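Local coordinates for protein haloacid dehalogenase/epoxide hydrolase family (Corynebacterium glutamicum ATCC 13032, PDB 2PR7) that is of unknown specific function but, as a haloacid dehalogenase-like protein that binds a metal ion, is probably a hydrolase, at residues T37-D43 with V61-S67; Y9-L13 with L96-S100. One frame throughout, in Å; residues are numbered along the deposited sequence. Where two conformers were deposited one is given.

How the contacts relate
Both contacts belong to one parallel sheet, ordered 63-66, 36-41, 4-7, 94-98, 113-116, and their centres lie about 11 Å apart. Contact 1 pairs the edge strand 63-66 with strand 36-41. Contact 2 joins the loop after the central strand 4-7 to the end of strand 94-98. Along the chain residues 9-13 come first and 96-100 last, with all of contact 1 nested between them. The two meet where Ile39 CD1 packs on Leu13 CD1 at 3.6 Å. The calcium ion sits in contact 2, about 7 Å from the side chain of Ser41 in contact 1, so strand ends distant in sequence gather around one probable active site.

Contact 1: residues T37-D43 with V61-S67; sequences TVILSND and VDKVLLS
Asp62 OD2 is gripped by two donors, the backbone N of Thr37 at 2.9 Å and a water that in turn takes a hydrogen bond from Thr37 OG1. Thr37 N meets the carboxylate oxygen on its anti side, 18° out of plane. The threonine hydroxyl, turned between its own backbone N and carbonyl carbon (chi1 53°), also accepts from Asp62 N at 3.1 Å. Thr37 O receives Lys63 N, with a weak second bond from Asp62 N. From here the strands run parallel: Lys63 O takes Ile39 N, Ile39 O takes Leu65 N at 2.8 Å, Leu65 O takes Ser41 N and Ser41 O takes Ser67 N. This is the strand pair of a beta-alpha-beta unit whose connecting helix, 50-57, covers the face bearing Ile39, Val64 and Leu66. On that face Ile39 CD1 touches Val61 CG2 at 3.9 Å, the two side chains crossing at about a right angle, while Val64 lies beside Ile39 and points the same way. On the other face, which helix 77-86 covers with Phe80 and Ala83 on Leu40 and Ala82 on Leu65, Leu40 CD1 rests on Leu65 CB at 3.8 Å. Ser41, probably the motif II residue of the haloacid dehalogenase family, sets its CB 3.8 Å from Leu66 CD2. At the far end, where helix 67-70 starts, Ser67 OG accepts a hydrogen bond from Asp43 N at 2.9 Å.

Contact 2: residues Y9-L13 with L96-S100; sequences YAGVL and LVDDS. With CA (calcium ion), chain C; EDO (1,2-ethanediol), chain D.
The metal site of this haloacid dehalogenase-like fold joins Ala10 to Asp99: Ala10 O and Asp99 OD1 each bind the calcium ion at 2.4 Å. Asp8 and three waters are its other ligands, an arrangement consistent with the site where relatives hold magnesium. Asp99 reaches the ion because CG sits between the backbone N and carbonyl carbon (chi1 66°), which swings the carboxylate toward the loop. Only OD1 coordinates; OD2 accepts from one metal-bound water and comes 3.9 Å from Gly11 CA. Gly11 has a positive phi of 85°. Val12 lays its CG2 against Asp99 N at 3.9 Å, and its CG1 approaches Val97 CG1 at 4.4 Å. Within the loop Tyr9 O accepts from both Val12 N and Leu13 N. Asp98 OD1 takes Ser100 N at 2.9 Å through its anti lone pair, forming an Asx turn, and also accepts from a water on the calcium; its OD2 makes a salt bridge with Lys74. Strand 94-98 pairs directly with central strand 4-7 through Val97, while Ser100 sits at the N-cap of helix 101-110 and, in one of its two conformers, accepts from Asn103 N through OG. Val12 and Leu13 pack on Trp23 of helix 17-32, and Tyr9 turns away to Ile52 and Leu55 of helix 50-57.

Contact 1: residues T37-D43 with V61-S67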
# COMPACT_ATOMS: atom_id res chain seq x y z
N THR A 37 -7.34 -1.24 2.21
CA THR A 37 -6.26 -0.66 1.42
C THR A 37 -5.87 0.70 1.93
O THR A 37 -6.71 1.56 2.17
CB THR A 37 -6.64 -0.57 -0.07
OG1 THR A 37 -7.89 0.13 -0.25
CG2 THR A 37 -6.76 -1.96 -0.63
N VAL A 38 -4.56 0.88 2.14
CA VAL A 38 -4.00 2.14 2.61
C VAL A 38 -2.80 2.51 1.75
O VAL A 38 -1.96 1.65 1.45
CB VAL A 38 -3.52 2.06 4.07
CG1 VAL A 38 -3.04 3.44 4.54
CG2 VAL A 38 -4.59 1.61 4.93
N ILE A 39 -2.70 3.77 1.36
CA ILE A 39 -1.48 4.32 0.79
C ILE A 39 -0.74 4.92 1.95
O ILE A 39 -1.29 5.76 2.68
CB ILE A 39 -1.75 5.40 -0.29
CG1 ILE A 39 -2.41 4.76 -1.52
CG2 ILE A 39 -0.45 6.11 -0.65
CD1 ILE A 39 -2.82 5.71 -2.61
N LEU A 40 0.49 4.46 2.15
CA LEU A 40 1.38 4.98 3.21
C LEU A 40 2.57 5.53 2.48
O LEU A 40 3.39 4.78 1.92
CB LEU A 40 1.82 3.93 4.22
CG LEU A 40 2.73 4.36 5.38
CD1 LEU A 40 2.02 5.38 6.29
CD2 LEU A 40 3.20 3.15 6.15
N SER A 41 2.67 6.85 2.48
CA SER A 41 3.68 7.51 1.68
C SER A 41 4.56 8.44 2.53
O SER A 41 4.04 9.23 3.33
CB SER A 41 2.96 8.33 0.62
OG SER A 41 3.82 9.16 -0.14
N ASN A 42 5.87 8.42 2.27
CA ASN A 42 6.78 9.39 2.87
C ASN A 42 6.73 10.58 1.92
O ASN A 42 7.36 10.54 0.87
CB ASN A 42 8.21 8.86 2.97
CG ASN A 42 8.42 7.94 4.19
OD1 ASN A 42 7.50 7.68 4.96
ND2 ASN A 42 9.66 7.46 4.37
N ASP A 43 6.01 11.63 2.30
CA ASP A 43 5.68 12.74 1.41
C ASP A 43 5.35 13.89 2.37
O ASP A 43 4.81 13.64 3.45
CB ASP A 43 4.48 12.44 0.53
CG ASP A 43 4.18 13.56 -0.48
OD1 ASP A 43 4.67 13.48 -1.63
OD2 ASP A 43 3.48 14.54 -0.16
N VAL A 61 -8.63 3.69 -2.87
CA VAL A 61 -8.17 3.07 -1.64
C VAL A 61 -9.05 3.56 -0.49
O VAL A 61 -9.73 4.61 -0.60
CB VAL A 61 -6.65 3.38 -1.40
CG1 VAL A 61 -5.86 2.87 -2.59
CG2 VAL A 61 -6.41 4.87 -1.24
N ASP A 62 -8.96 2.85 0.63
CA ASP A 62 -9.71 3.19 1.84
C ASP A 62 -9.14 4.42 2.52
O ASP A 62 -9.90 5.28 3.00
CB ASP A 62 -9.73 2.04 2.84
CG ASP A 62 -10.55 0.88 2.34
OD1 ASP A 62 -11.72 1.10 1.94
OD2 ASP A 62 -10.04 -0.24 2.34
N LYS A 63 -7.80 4.52 2.57
CA LYS A 63 -7.17 5.60 3.29
C LYS A 63 -5.84 6.01 2.66
O LYS A 63 -5.12 5.17 2.17
CB LYS A 63 -6.90 5.17 4.71
CG LYS A 63 -8.10 4.70 5.52
CD LYS A 63 -8.93 5.85 6.02
CE LYS A 63 -9.99 5.34 6.98
NZ LYS A 63 -10.62 4.09 6.47
N VAL A 64 -5.49 7.28 2.81
CA VAL A 64 -4.20 7.80 2.43
C VAL A 64 -3.56 8.42 3.68
O VAL A 64 -4.16 9.29 4.34
CB VAL A 64 -4.37 8.87 1.30
CG1 VAL A 64 -3.09 9.70 1.13
CG2 VAL A 64 -4.77 8.22 -0.04
N LEU A 65 -2.34 7.98 3.97
CA LEU A 65 -1.54 8.49 5.09
C LEU A 65 -0.22 9.04 4.56
O LEU A 65 0.49 8.35 3.82
CB LEU A 65 -1.23 7.40 6.15
CG LEU A 65 -2.40 6.88 6.97
CD1 LEU A 65 -1.88 5.86 8.01
CD2 LEU A 65 -3.15 8.00 7.62
N LEU A 66 0.14 10.28 4.94
CA LEU A 66 1.33 10.95 4.44
C LEU A 66 2.20 11.31 5.63
O LEU A 66 1.73 11.94 6.60
CB LEU A 66 0.92 12.22 3.71
CG LEU A 66 -0.05 11.94 2.55
CD1 LEU A 66 -0.87 13.13 1.99
CD2 LEU A 66 0.69 11.22 1.38
N SER A 67 3.46 10.90 5.58
CA SER A 67 4.37 11.13 6.70
C SER A 67 4.39 12.60 7.20
O SER A 67 4.46 12.83 8.39
CB SER A 67 5.77 10.71 6.30
OG SER A 67 6.25 11.48 5.22
O HOH W 1 -10.03 -1.34 0.10

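Contact 2: residues Y9-L13 with L96-S100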
# COMPACT_ATOMS: atom_id res chain seq x y z
N TYR A 9 2.99 5.29 -2.69
CA TYR A 9 2.54 5.98 -3.87
C TYR A 9 3.72 6.16 -4.86
O TYR A 9 3.75 5.53 -5.92
CB TYR A 9 1.92 7.35 -3.49
CG TYR A 9 1.41 8.06 -4.66
CD1 TYR A 9 0.20 7.71 -5.22
CD2 TYR A 9 2.17 9.07 -5.26
CE1 TYR A 9 -0.27 8.35 -6.32
CE2 TYR A 9 1.71 9.72 -6.39
CZ TYR A 9 0.49 9.36 -6.91
OH TYR A 9 0.01 10.03 -8.02
N ALA A 10 4.72 7.01 -4.52
CA ALA A 10 5.77 7.34 -5.45
C ALA A 10 6.60 6.10 -5.73
O ALA A 10 7.04 5.44 -4.81
CB ALA A 10 6.67 8.47 -4.87
N GLY A 11 6.81 5.79 -7.00
CA GLY A 11 7.54 4.58 -7.32
C GLY A 11 6.74 3.29 -7.36
O GLY A 11 7.29 2.22 -7.72
N VAL A 12 5.46 3.37 -7.02
CA VAL A 12 4.62 2.19 -7.05
C VAL A 12 3.36 2.48 -7.87
O VAL A 12 3.07 1.75 -8.82
CB VAL A 12 4.27 1.72 -5.62
CG1 VAL A 12 3.29 0.53 -5.69
CG2 VAL A 12 5.57 1.37 -4.78
N LEU A 13 2.62 3.54 -7.51
CA LEU A 13 1.30 3.82 -8.09
C LEU A 13 1.34 4.95 -9.09
O LEU A 13 0.31 5.35 -9.66
CB LEU A 13 0.29 4.18 -6.96
CG LEU A 13 0.01 3.08 -5.93
CD1 LEU A 13 -0.89 3.60 -4.76
CD2 LEU A 13 -0.62 1.82 -6.61
N LEU A 96 2.85 -4.98 3.14
CA LEU A 96 3.36 -3.71 2.65
C LEU A 96 3.97 -3.94 1.27
O LEU A 96 4.84 -4.82 1.14
CB LEU A 96 4.46 -3.16 3.56
CG LEU A 96 5.17 -1.91 2.97
CD1 LEU A 96 4.20 -0.68 3.14
CD2 LEU A 96 6.55 -1.62 3.57
N VAL A 97 3.60 -3.12 0.30
CA VAL A 97 4.24 -3.13 -0.96
C VAL A 97 4.99 -1.80 -1.12
O VAL A 97 4.39 -0.74 -1.10
CB VAL A 97 3.21 -3.33 -2.11
CG1 VAL A 97 3.89 -3.21 -3.54
CG2 VAL A 97 2.36 -4.62 -1.94
N ASP A 98 6.29 -1.85 -1.35
CA ASP A 98 7.09 -0.63 -1.36
C ASP A 98 8.32 -0.86 -2.23
O ASP A 98 8.90 -1.97 -2.25
CB ASP A 98 7.50 -0.30 0.08
CG ASP A 98 7.92 1.17 0.31
OD1 ASP A 98 8.93 1.62 -0.27
OD2 ASP A 98 7.30 1.83 1.15
N ASP A 99 8.75 0.19 -2.92
CA ASP A 99 9.93 0.10 -3.79
C ASP A 99 11.26 0.33 -3.03
O ASP A 99 12.32 0.28 -3.63
CB ASP A 99 9.83 1.06 -4.98
CG ASP A 99 9.84 2.50 -4.57
OD1 ASP A 99 9.18 2.80 -3.59
OD2 ASP A 99 10.53 3.32 -5.19
N SER A 100 11.19 0.58 -1.73
CA SER A 100 12.36 0.74 -0.88
C SER A 100 12.60 -0.51 -0.06
O SER A 100 11.77 -0.87 0.80
CB SER A 100 12.22 1.91 0.07
OG SER A 100 13.19 1.81 1.09
CA CA C . 8.40 4.92 -2.86
C1 EDO D . -3.47 5.27 -9.35
O1 EDO D . -3.71 5.61 -10.72
C2 EDO D . -3.23 3.78 -9.37
O2 EDO D . -1.88 3.57 -9.81
O HOH W 2 9.76 3.94 -1.09
O HOH W 3 10.30 6.31 -4.21
O HOH W 4 9.41 7.06 -2.25